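Local coordinates for protein alanine racemase 1 (Caldanaerobacter subterraneus subsp. tengcongensis MB4, PDB 4Y2W) that belongs to the alanine racemase family and folds as an eight-stranded parallel barrel joined to a second, mainly beta domain, in a two-chain assembly, at residues Val11-Asp16 with Val370-Phe375; Asp42-Gly47 with Ile358-Phe363; Gly226-Gly231 with Val242-Thr247; Leu248-Arg253 with Val336-Gln341. The protein carries 1 engineered substitution. All blocks are in the same frame, centred on the assembly; numbering follows the deposited sequence.

How the contacts relate
The four contacts meet where the barrel joins the beta domain. Contacts 1 and 4 share one sheet, because strands 10-14 and 248-260 are neighbours in it; their centres are about 11 Å apart. Contact 2 packs beside them, about 13 Å from contact 1 between centres. There Tyr374 OH lies 2.6 Å from His46 O, a probable hydrogen bond. Contact 2 lies at the alanine pocket and holds Tyr44 and Gln360 of it. Contact 3 has its centre about 12 Å from that of contact 2; its Phe230 ring meets those of Tyr44 and His46. It reaches contact 4 through Glu246 OE1 and Thr340 OG1, 2.6 Å apart and probably hydrogen-bonded.

Contact 1: residues Val11-Asp16 with Val370-Phe375; sequences VEVYLD and VPRVYF
Val11 to Tyr14 pair in order with Arg372 to Phe375 as two parallel strands, their axes 4.6 Å apart at closest. Five backbone hydrogen bonds join the segments. The last runs from Leu15 N to Phe375 O, at 2.9 Å, just where helix 15-28 begins. One face of the sheet carries Glu12, Tyr14, Val373 and Phe375. The rings of Tyr14 and Phe375 lie side by side and point the same way. Both have CG anti to the carbonyl carbon and a similar chi2 (80° and 87°), so their planes differ by 14°. They are slid apart, with centroids 5.2 Å apart, so they barely overlap: Phe375 CD1 sits over the rim of the Tyr14 ring. The CE1 corner of Phe375 reaches back to Glu12, 3.8 Å from its CG. Tyr14 OH donates to Glu12 OE1 over 2.7 Å, coming from above the carboxylate plane. On the other face Val13 lies alongside Tyr374, with Val13 CB 3.6 Å from Tyr374 CD1. At the start of the strands the side chains of Val11 and Val370 cross at about a right angle, with Val11 CG2 3.7 Å from Val370 CG1. The contact ties the first strand of the chain to one near its end. Glu12 OE1 also forms a salt bridge with Arg249, so tyrosine and arginine together would probably keep this carboxylate charged and fixed in its rotation.

Contact 2: residues Asp42-Gly47 with Ile358-Phe363; sequences DAYGHG and IPQEVF. With ALA (alanine), chain F.
His46 sets the CE1 corner of its imidazole over the centre of the Phe363 ring. The pair is edge-to-face, with centroids 5.0 Å apart and planes at 61°; CE1 stands 3.9 Å above the Phe363 plane. The imidazole is steadied from its own segment: His46 ND1 donates to Tyr44 O over 2.8 Å, reaching it from above the carbonyl plane, and makes a weak bond to Ala43 O. The same Tyr44 O also packs against Phe363 CB, 3.4 Å away. Residues 42-45 all have positive phi and form a tight left-handed turn. It follows the first strand of the TIM-type barrel, 34-38, and Lys40 of the alanine pocket. Helix 359-365 of the other domain packs against this turn and brings Gln360 to the pocket. Tyr44 and Gln360 run side by side and point the same way, with Tyr44 CE2 3.8 Å from Gln360 CG. The Tyr44 ring turns its edge to the ligand, and Tyr44 OH lies 3.9 Å from the N of the bound alanine. Nearest atoms of the Tyr44 side chain and a phosphate ion, probably from the crystallisation liquor, are about 3 Å apart. The second subunit closes in here: its Met316 packs on Tyr44 and its Tyr287 on Gln360. Leu248 of strand 248-260 touches both rings of the aromatic pair.

Contact 3: residues Gly226-Gly231 with Val242-Thr247; sequences GIILFG and VELRET. With PO4 (phosphate ion), chain C.
Thr247 makes the tight part of this contact, by placing its hydroxyl on the backbone of Phe230. Thr247 OG1 donates to Phe230 O over 2.8 Å, and also has a weak hydrogen bond with His46 NE2. The bond to Phe230 is far from straight on: the C=O...donor angle is 89°, and the hydroxyl stands well above the carbonyl plane. With OG1 set between the backbone N and the carbonyl carbon (chi1 53°), the methyl CG2 of Thr247 is turned toward the same turn of chain, 3.7 Å from Leu229 O. The two groups thus meet the end of the 3-10 segment 227-229 and the residue after it. The buried ring of Phe230 leads the other way and meets the rings of His46 and Tyr44. The side nearer solvent lies around Leu244 and Gly231, both partly exposed, though Leu244 still packs closely. Leu244 CD2 covers Ile228 O at 3.5 Å. The side chains of Leu244 and Ile228 cross at about a right angle, with Leu244 CD1 4.2 Å from Ile228 CG1. Gly231 CA rests 3.6 Å from Arg245 O. The side chains of Arg245 and Glu246 start away from the turn, and Arg245 pairs with Asp16 in a salt bridge. At the far end of the 3-10 segment Gly226 N and Ile227 N hold a phosphate ion, probably from the crystallisation liquor, by two weak hydrogen bonds. The chemistry implies one turn with two uses: the carbonyl just after it takes a poorly directed bond from a threonine, and its first N-H groups lie where they can receive an anion.

Contact 4: residues Leu248-Arg253 with Val336-Gln341; sequences LRFTTR and VIIGTQ
Phe250 O is gripped by two successive N-H groups, from Ile337 at 2.7 Å (N to O) and from Ile338 at 3.2 Å. Ile337 N approaches almost head-on to the carbonyl, whereas Ile338 N lies in the carbonyl plane on a lone pair. Phe250 N returns a bond to Ile338 O over 2.9 Å. One residue facing two is a classic beta bulge. Phe250 and Ile338 form a hydrogen-bonded antiparallel pair, and the next pair, Thr251 with Val336, is non-hydrogen-bonded and shifted by one. The bulge sets both isoleucines against the Phe250 ring. Ile337 CD1 sits over the centre of one face, 3.9 Å from the centroid and only 6° off the normal, a CH-pi contact. Ile338 CD1 comes instead to the ring edge, near its plane, 3.7 Å from Phe250 CD2. Val11 of strand 10-14 also packs on Phe250. Thr251 and Val336 lie on the other face of the sheet, with Arg249 beside them. The Arg249 chain is bent at chi2 and chi3, and this brings NH1 to Thr340 O and near Val336. Arg249 NH1 donates to Thr340 O over 2.7 Å, with the oxygen in the guanidinium plane, and passes 3.7 Å from Val336 CG2. Its NH2 forms a salt bridge with Glu334. The corner of the chain at 337-339 is therefore held by the shared carbonyl of Phe250, while Arg249, whose charge is probably balanced in part by Glu334, grips the chain just after it at Thr340 O.

Contact 1: residues Val11-Asp16 with Val370-Phe375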
# COMPACT_ATOMS: atom_id res chain seq x y z
N VAL A 11 -10.88 7.61 0.95
CA VAL A 11 -11.35 6.90 2.13
C VAL A 11 -12.03 7.92 3.05
O VAL A 11 -11.44 8.94 3.37
CB VAL A 11 -10.19 6.20 2.87
CG1 VAL A 11 -10.49 6.04 4.36
CG2 VAL A 11 -9.91 4.85 2.24
N GLU A 12 -13.26 7.63 3.44
CA GLU A 12 -13.97 8.44 4.42
C GLU A 12 -13.89 7.74 5.78
O GLU A 12 -14.46 6.66 5.96
CB GLU A 12 -15.44 8.62 4.01
CG GLU A 12 -15.63 9.43 2.73
CD GLU A 12 -17.09 9.63 2.35
OE1 GLU A 12 -17.97 8.93 2.91
OE2 GLU A 12 -17.36 10.47 1.47
N VAL A 13 -13.17 8.36 6.71
CA VAL A 13 -13.01 7.82 8.07
C VAL A 13 -14.02 8.45 9.02
O VAL A 13 -14.07 9.67 9.17
CB VAL A 13 -11.58 8.05 8.60
CG1 VAL A 13 -11.48 7.67 10.07
CG2 VAL A 13 -10.59 7.27 7.77
N TYR A 14 -14.82 7.60 9.66
CA TYR A 14 -15.86 8.06 10.59
C TYR A 14 -15.37 7.91 12.03
O TYR A 14 -15.48 6.85 12.63
CB TYR A 14 -17.16 7.29 10.35
CG TYR A 14 -17.75 7.64 9.01
CD1 TYR A 14 -17.26 7.06 7.85
CD2 TYR A 14 -18.75 8.59 8.90
CE1 TYR A 14 -17.77 7.39 6.61
CE2 TYR A 14 -19.28 8.93 7.66
CZ TYR A 14 -18.78 8.33 6.52
OH TYR A 14 -19.29 8.66 5.28
N LEU A 15 -14.82 9.01 12.55
CA LEU A 15 -14.18 9.02 13.87
C LEU A 15 -15.15 8.71 15.00
O LEU A 15 -14.79 8.02 15.95
CB LEU A 15 -13.52 10.38 14.11
CG LEU A 15 -12.34 10.69 13.19
CD1 LEU A 15 -12.05 12.18 13.19
CD2 LEU A 15 -11.11 9.88 13.58
N ASP A 16 -16.38 9.21 14.90
CA ASP A 16 -17.42 8.93 15.91
C ASP A 16 -17.84 7.45 15.95
O ASP A 16 -18.36 6.98 16.96
CB ASP A 16 -18.64 9.84 15.71
CG ASP A 16 -19.26 9.72 14.33
OD1 ASP A 16 -18.70 10.28 13.37
OD2 ASP A 16 -20.32 9.07 14.21
N VAL A 370 -4.39 7.22 -1.77
CA VAL A 370 -5.77 7.43 -1.34
C VAL A 370 -5.82 8.42 -0.17
O VAL A 370 -5.38 8.09 0.93
CB VAL A 370 -6.41 6.10 -0.90
CG1 VAL A 370 -7.86 6.31 -0.46
CG2 VAL A 370 -6.33 5.06 -2.01
N PRO A 371 -6.35 9.63 -0.40
CA PRO A 371 -6.46 10.55 0.73
C PRO A 371 -7.49 10.08 1.74
O PRO A 371 -8.45 9.40 1.37
CB PRO A 371 -6.90 11.86 0.07
CG PRO A 371 -7.64 11.42 -1.14
CD PRO A 371 -6.89 10.22 -1.64
N ARG A 372 -7.29 10.45 3.00
CA ARG A 372 -8.23 10.14 4.07
C ARG A 372 -9.01 11.39 4.44
O ARG A 372 -8.41 12.41 4.79
CB ARG A 372 -7.51 9.59 5.30
CG ARG A 372 -7.25 8.10 5.28
CD ARG A 372 -6.25 7.69 4.21
NE ARG A 372 -5.79 6.32 4.42
CZ ARG A 372 -4.93 5.68 3.63
NH1 ARG A 372 -4.41 6.27 2.57
NH2 ARG A 372 -4.58 4.44 3.92
N VAL A 373 -10.33 11.31 4.35
CA VAL A 373 -11.23 12.39 4.75
C VAL A 373 -11.88 11.98 6.07
O VAL A 373 -12.26 10.82 6.24
CB VAL A 373 -12.30 12.64 3.68
CG1 VAL A 373 -13.20 13.81 4.07
CG2 VAL A 373 -11.65 12.91 2.33
N TYR A 374 -12.01 12.93 7.00
CA TYR A 374 -12.43 12.63 8.37
C TYR A 374 -13.77 13.25 8.74
O TYR A 374 -14.02 14.43 8.47
CB TYR A 374 -11.34 13.07 9.35
CG TYR A 374 -10.09 12.24 9.22
CD1 TYR A 374 -9.99 11.01 9.85
CD2 TYR A 374 -9.03 12.67 8.43
CE1 TYR A 374 -8.85 10.23 9.71
CE2 TYR A 374 -7.88 11.90 8.30
CZ TYR A 374 -7.80 10.68 8.94
OH TYR A 374 -6.67 9.92 8.80
N PHE A 375 -14.62 12.45 9.38
CA PHE A 375 -15.98 12.84 9.76
C PHE A 375 -16.24 12.65 11.25
O PHE A 375 -15.72 11.72 11.87
CB PHE A 375 -17.00 12.04 8.96
CG PHE A 375 -17.09 12.43 7.52
CD1 PHE A 375 -16.24 11.87 6.58
CD2 PHE A 375 -18.02 13.38 7.10
CE1 PHE A 375 -16.32 12.23 5.24
CE2 PHE A 375 -18.10 13.75 5.77
CZ PHE A 375 -17.25 13.17 4.84

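Contact 2: residues Asp42-Gly47 with Ile358-Phe363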
# COMPACT_ATOMS: atom_id res chain seq x y z
N ASP A 42 -0.74 2.46 10.52
CA ASP A 42 -1.43 3.73 10.33
C ASP A 42 -2.92 3.62 10.69
O ASP A 42 -3.80 4.01 9.92
CB ASP A 42 -1.23 4.23 8.88
CG ASP A 42 -1.50 5.71 8.73
OD1 ASP A 42 -1.20 6.47 9.66
OD2 ASP A 42 -2.01 6.12 7.66
N ALA A 43 -3.17 3.07 11.88
CA ALA A 43 -4.52 2.83 12.38
C ALA A 43 -5.31 1.94 11.43
O ALA A 43 -6.48 2.22 11.13
CB ALA A 43 -5.24 4.16 12.62
N TYR A 44 -4.66 0.88 10.96
CA TYR A 44 -5.24 -0.01 9.95
C TYR A 44 -5.78 0.80 8.77
O TYR A 44 -6.95 0.70 8.41
CB TYR A 44 -6.35 -0.89 10.55
CG TYR A 44 -5.87 -1.81 11.66
CD1 TYR A 44 -5.74 -1.35 12.96
CD2 TYR A 44 -5.54 -3.14 11.40
CE1 TYR A 44 -5.31 -2.18 13.98
CE2 TYR A 44 -5.10 -3.98 12.41
CZ TYR A 44 -4.99 -3.50 13.70
OH TYR A 44 -4.56 -4.32 14.71
N GLY A 45 -4.92 1.64 8.19
CA GLY A 45 -5.26 2.43 7.01
C GLY A 45 -6.21 3.60 7.20
O GLY A 45 -6.62 4.22 6.22
N HIS A 46 -6.55 3.92 8.45
CA HIS A 46 -7.47 5.03 8.75
C HIS A 46 -6.74 6.36 9.00
O HIS A 46 -7.38 7.41 9.01
CB HIS A 46 -8.35 4.69 9.96
CG HIS A 46 -9.34 3.60 9.72
ND1 HIS A 46 -8.97 2.29 9.49
CD2 HIS A 46 -10.69 3.61 9.71
CE1 HIS A 46 -10.05 1.55 9.32
NE2 HIS A 46 -11.11 2.32 9.46
N GLY A 47 -5.43 6.30 9.21
CA GLY A 47 -4.64 7.48 9.58
C GLY A 47 -4.47 7.57 11.09
O GLY A 47 -5.42 7.87 11.81
N ILE A 358 -8.01 -11.72 5.35
CA ILE A 358 -8.74 -11.20 6.50
C ILE A 358 -8.81 -9.67 6.43
O ILE A 358 -7.96 -9.06 5.78
CB ILE A 358 -8.09 -11.64 7.83
CG1 ILE A 358 -6.57 -11.40 7.81
CG2 ILE A 358 -8.39 -13.10 8.10
CD1 ILE A 358 -5.89 -11.64 9.14
N PRO A 359 -9.82 -9.06 7.09
CA PRO A 359 -10.04 -7.61 7.03
C PRO A 359 -8.81 -6.74 7.25
O PRO A 359 -8.73 -5.65 6.69
CB PRO A 359 -11.06 -7.37 8.14
CG PRO A 359 -11.83 -8.64 8.21
CD PRO A 359 -10.86 -9.74 7.89
N GLN A 360 -7.87 -7.21 8.07
CA GLN A 360 -6.68 -6.42 8.37
C GLN A 360 -5.84 -6.15 7.12
O GLN A 360 -5.39 -5.02 6.93
CB GLN A 360 -5.83 -7.10 9.45
CG GLN A 360 -6.48 -7.11 10.83
CD GLN A 360 -7.14 -8.44 11.19
OE1 GLN A 360 -7.75 -9.09 10.35
NE2 GLN A 360 -7.01 -8.83 12.45
N GLU A 361 -5.63 -7.16 6.28
CA GLU A 361 -4.82 -6.99 5.07
C GLU A 361 -5.49 -6.09 4.02
O GLU A 361 -4.81 -5.36 3.30
CB GLU A 361 -4.45 -8.33 4.44
CG GLU A 361 -3.42 -8.21 3.31
CD GLU A 361 -2.98 -9.54 2.75
OE1 GLU A 361 -3.83 -10.45 2.58
OE2 GLU A 361 -1.78 -9.68 2.44
N VAL A 362 -6.82 -6.15 3.95
CA VAL A 362 -7.58 -5.33 3.01
C VAL A 362 -7.41 -3.84 3.35
O VAL A 362 -7.09 -3.03 2.48
CB VAL A 362 -9.08 -5.70 3.00
CG1 VAL A 362 -9.88 -4.70 2.16
CG2 VAL A 362 -9.27 -7.11 2.48
N PHE A 363 -7.61 -3.50 4.62
CA PHE A 363 -7.41 -2.13 5.09
C PHE A 363 -5.98 -1.65 4.84
O PHE A 363 -5.77 -0.50 4.43
CB PHE A 363 -7.72 -2.02 6.59
CG PHE A 363 -9.19 -1.90 6.92
CD1 PHE A 363 -10.02 -1.02 6.22
CD2 PHE A 363 -9.74 -2.63 7.97
CE1 PHE A 363 -11.37 -0.91 6.54
CE2 PHE A 363 -11.08 -2.51 8.30
CZ PHE A 363 -11.90 -1.65 7.58
N ALA F . -3.97 -8.09 13.71
CA ALA F . -2.69 -8.53 14.35
C ALA F . -1.83 -9.38 13.40
O ALA F . -0.61 -9.45 13.57
CB ALA F . -2.98 -9.29 15.63
OXT ALA F . -2.31 -10.02 12.47

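Contact 3: residues Gly226-Gly231 with Val242-Thr247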
# COMPACT_ATOMS: atom_id res chain seq x y z
N GLY A 226 -7.72 -4.09 18.41
CA GLY A 226 -7.17 -3.49 17.19
C GLY A 226 -8.22 -3.39 16.11
O GLY A 226 -9.00 -2.44 16.09
N ILE A 227 -8.24 -4.38 15.21
CA ILE A 227 -9.18 -4.40 14.09
C ILE A 227 -10.63 -4.17 14.54
O ILE A 227 -11.40 -3.51 13.84
CB ILE A 227 -9.10 -5.72 13.29
CG1 ILE A 227 -9.95 -5.65 12.02
CG2 ILE A 227 -9.53 -6.91 14.14
CD1 ILE A 227 -9.63 -4.48 11.11
N ILE A 228 -10.99 -4.70 15.70
CA ILE A 228 -12.35 -4.59 16.21
C ILE A 228 -12.79 -3.14 16.42
O ILE A 228 -13.97 -2.82 16.30
CB ILE A 228 -12.51 -5.41 17.51
CG1 ILE A 228 -13.98 -5.73 17.77
CG2 ILE A 228 -11.87 -4.70 18.70
CD1 ILE A 228 -14.18 -6.91 18.70
N LEU A 229 -11.83 -2.26 16.71
CA LEU A 229 -12.11 -0.83 16.81
C LEU A 229 -12.52 -0.21 15.47
O LEU A 229 -13.07 0.90 15.44
CB LEU A 229 -10.88 -0.08 17.34
CG LEU A 229 -10.37 -0.43 18.75
CD1 LEU A 229 -8.99 0.16 18.97
CD2 LEU A 229 -11.34 0.05 19.82
N PHE A 230 -12.26 -0.92 14.37
CA PHE A 230 -12.51 -0.41 13.02
C PHE A 230 -13.64 -1.15 12.29
O PHE A 230 -13.63 -1.27 11.06
CB PHE A 230 -11.19 -0.40 12.24
CG PHE A 230 -10.10 0.36 12.94
CD1 PHE A 230 -10.07 1.75 12.92
CD2 PHE A 230 -9.13 -0.32 13.68
CE1 PHE A 230 -9.08 2.45 13.60
CE2 PHE A 230 -8.14 0.38 14.35
CZ PHE A 230 -8.11 1.76 14.31
N GLY A 231 -14.61 -1.64 13.06
CA GLY A 231 -15.86 -2.15 12.52
C GLY A 231 -15.81 -3.52 11.87
O GLY A 231 -16.64 -3.84 11.03
N VAL A 242 -20.87 -7.53 20.75
CA VAL A 242 -20.78 -6.07 20.63
C VAL A 242 -21.50 -5.55 19.38
O VAL A 242 -21.66 -6.28 18.41
CB VAL A 242 -19.30 -5.60 20.61
CG1 VAL A 242 -18.59 -6.05 21.88
CG2 VAL A 242 -18.56 -6.09 19.37
N GLU A 243 -21.92 -4.29 19.43
CA GLU A 243 -22.60 -3.64 18.31
C GLU A 243 -21.65 -2.66 17.62
O GLU A 243 -21.47 -1.53 18.07
CB GLU A 243 -23.83 -2.88 18.80
CG GLU A 243 -24.69 -2.29 17.68
CD GLU A 243 -25.04 -0.83 17.89
OE1 GLU A 243 -25.07 -0.08 16.88
OE2 GLU A 243 -25.27 -0.42 19.05
N LEU A 244 -21.05 -3.10 16.51
CA LEU A 244 -20.07 -2.28 15.80
C LEU A 244 -20.73 -1.39 14.74
O LEU A 244 -21.73 -1.77 14.13
CB LEU A 244 -19.01 -3.17 15.14
CG LEU A 244 -18.18 -4.02 16.10
CD1 LEU A 244 -17.28 -4.99 15.33
CD2 LEU A 244 -17.35 -3.16 17.04
N ARG A 245 -20.15 -0.20 14.56
CA ARG A 245 -20.57 0.72 13.50
C ARG A 245 -19.48 0.81 12.42
O ARG A 245 -18.31 0.54 12.68
CB ARG A 245 -20.87 2.11 14.06
CG ARG A 245 -21.94 2.10 15.14
CD ARG A 245 -22.76 3.39 15.20
NE ARG A 245 -21.98 4.58 15.52
CZ ARG A 245 -21.51 5.47 14.63
NH1 ARG A 245 -21.72 5.33 13.33
NH2 ARG A 245 -20.81 6.51 15.07
N GLU A 246 -19.90 1.19 11.22
CA GLU A 246 -19.00 1.27 10.08
C GLU A 246 -18.06 2.46 10.24
O GLU A 246 -18.52 3.59 10.42
CB GLU A 246 -19.81 1.41 8.79
CG GLU A 246 -19.04 1.10 7.52
CD GLU A 246 -19.92 1.18 6.30
OE1 GLU A 246 -20.30 0.11 5.77
OE2 GLU A 246 -20.27 2.31 5.87
N THR A 247 -16.76 2.19 10.19
CA THR A 247 -15.74 3.21 10.46
C THR A 247 -15.08 3.76 9.20
O THR A 247 -14.60 4.90 9.21
CB THR A 247 -14.63 2.66 11.38
OG1 THR A 247 -14.11 1.45 10.83
CG2 THR A 247 -15.18 2.39 12.77
P PO4 C . -6.22 -7.56 16.88
O1 PO4 C . -7.63 -7.22 17.30
O2 PO4 C . -6.06 -9.06 16.78
O3 PO4 C . -5.24 -7.02 17.89
O4 PO4 C . -5.95 -6.95 15.52

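Contact 4: residues Leu248-Arg253 with Val336-Gln341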
# COMPACT_ATOMS: atom_id res chain seq x y z
N LEU A 248 -15.04 2.97 8.13
CA LEU A 248 -14.40 3.37 6.88
C LEU A 248 -15.28 3.13 5.67
O LEU A 248 -15.87 2.06 5.54
CB LEU A 248 -13.09 2.61 6.70
CG LEU A 248 -12.30 2.90 5.42
CD1 LEU A 248 -10.81 2.81 5.69
CD2 LEU A 248 -12.70 1.98 4.27
N ARG A 249 -15.35 4.12 4.79
CA ARG A 249 -15.97 3.94 3.47
C ARG A 249 -14.96 4.25 2.37
O ARG A 249 -14.53 5.40 2.21
CB ARG A 249 -17.21 4.82 3.32
CG ARG A 249 -18.35 4.47 4.25
CD ARG A 249 -19.69 4.77 3.61
NE ARG A 249 -19.74 6.12 3.05
CZ ARG A 249 -20.49 6.51 2.02
NH1 ARG A 249 -21.29 5.66 1.38
NH2 ARG A 249 -20.42 7.77 1.61
N PHE A 250 -14.58 3.22 1.61
CA PHE A 250 -13.64 3.36 0.50
C PHE A 250 -14.46 3.66 -0.75
O PHE A 250 -15.19 2.79 -1.23
CB PHE A 250 -12.84 2.07 0.35
CG PHE A 250 -11.67 2.15 -0.60
CD1 PHE A 250 -11.21 3.36 -1.11
CD2 PHE A 250 -10.99 0.99 -0.95
CE1 PHE A 250 -10.13 3.41 -1.97
CE2 PHE A 250 -9.91 1.03 -1.81
CZ PHE A 250 -9.47 2.24 -2.32
N THR A 251 -14.36 4.89 -1.25
CA THR A 251 -15.25 5.36 -2.32
C THR A 251 -14.49 6.00 -3.49
O THR A 251 -13.33 6.39 -3.36
CB THR A 251 -16.25 6.39 -1.77
OG1 THR A 251 -15.60 7.65 -1.56
CG2 THR A 251 -16.86 5.91 -0.45
N THR A 252 -15.17 6.08 -4.63
CA THR A 252 -14.67 6.77 -5.81
C THR A 252 -15.83 7.36 -6.62
O THR A 252 -16.98 7.31 -6.19
CB THR A 252 -13.81 5.85 -6.70
OG1 THR A 252 -13.20 6.62 -7.74
CG2 THR A 252 -14.65 4.74 -7.32
N ARG A 253 -15.52 7.92 -7.80
CA ARG A 253 -16.54 8.61 -8.59
C ARG A 253 -16.58 8.15 -10.04
O ARG A 253 -15.59 7.65 -10.58
CB ARG A 253 -16.28 10.12 -8.57
CG ARG A 253 -16.30 10.74 -7.18
CD ARG A 253 -17.71 10.90 -6.65
NE ARG A 253 -17.72 11.05 -5.19
CZ ARG A 253 -18.72 11.56 -4.48
NH1 ARG A 253 -19.84 12.00 -5.06
NH2 ARG A 253 -18.60 11.64 -3.16
N VAL A 336 -19.09 3.11 -4.25
CA VAL A 336 -18.54 2.57 -3.01
C VAL A 336 -17.87 1.22 -3.26
O VAL A 336 -18.46 0.32 -3.86
CB VAL A 336 -19.63 2.44 -1.92
CG1 VAL A 336 -19.08 1.80 -0.65
CG2 VAL A 336 -20.21 3.81 -1.60
N ILE A 337 -16.63 1.10 -2.79
CA ILE A 337 -15.82 -0.10 -2.95
C ILE A 337 -15.87 -0.94 -1.69
O ILE A 337 -15.99 -2.17 -1.75
CB ILE A 337 -14.36 0.29 -3.24
CG1 ILE A 337 -14.28 1.23 -4.44
CG2 ILE A 337 -13.51 -0.96 -3.47
CD1 ILE A 337 -13.05 2.12 -4.44
N ILE A 338 -15.74 -0.27 -0.55
CA ILE A 338 -15.89 -0.86 0.78
C ILE A 338 -16.84 0.03 1.56
O ILE A 338 -16.67 1.24 1.58
CB ILE A 338 -14.55 -0.92 1.54
CG1 ILE A 338 -13.51 -1.71 0.76
CG2 ILE A 338 -14.76 -1.51 2.94
CD1 ILE A 338 -12.12 -1.64 1.34
N GLY A 339 -17.84 -0.58 2.20
CA GLY A 339 -18.77 0.17 3.04
C GLY A 339 -20.22 0.18 2.56
O GLY A 339 -20.61 -0.60 1.70
N THR A 340 -20.99 1.10 3.13
CA THR A 340 -22.45 1.12 3.01
C THR A 340 -22.90 2.17 2.00
O THR A 340 -22.25 3.20 1.83
CB THR A 340 -23.09 1.40 4.38
OG1 THR A 340 -22.82 0.32 5.28
CG2 THR A 340 -24.61 1.59 4.28
N GLN A 341 -24.02 1.89 1.33
CA GLN A 341 -24.66 2.84 0.42
C GLN A 341 -26.12 2.44 0.20
O GLN A 341 -26.39 1.46 -0.49
CB GLN A 341 -23.91 2.90 -0.92
CG GLN A 341 -24.20 4.15 -1.74
CD GLN A 341 -23.65 4.08 -3.15
OE1 GLN A 341 -24.00 3.19 -3.93
NE2 GLN A 341 -22.80 5.04 -3.51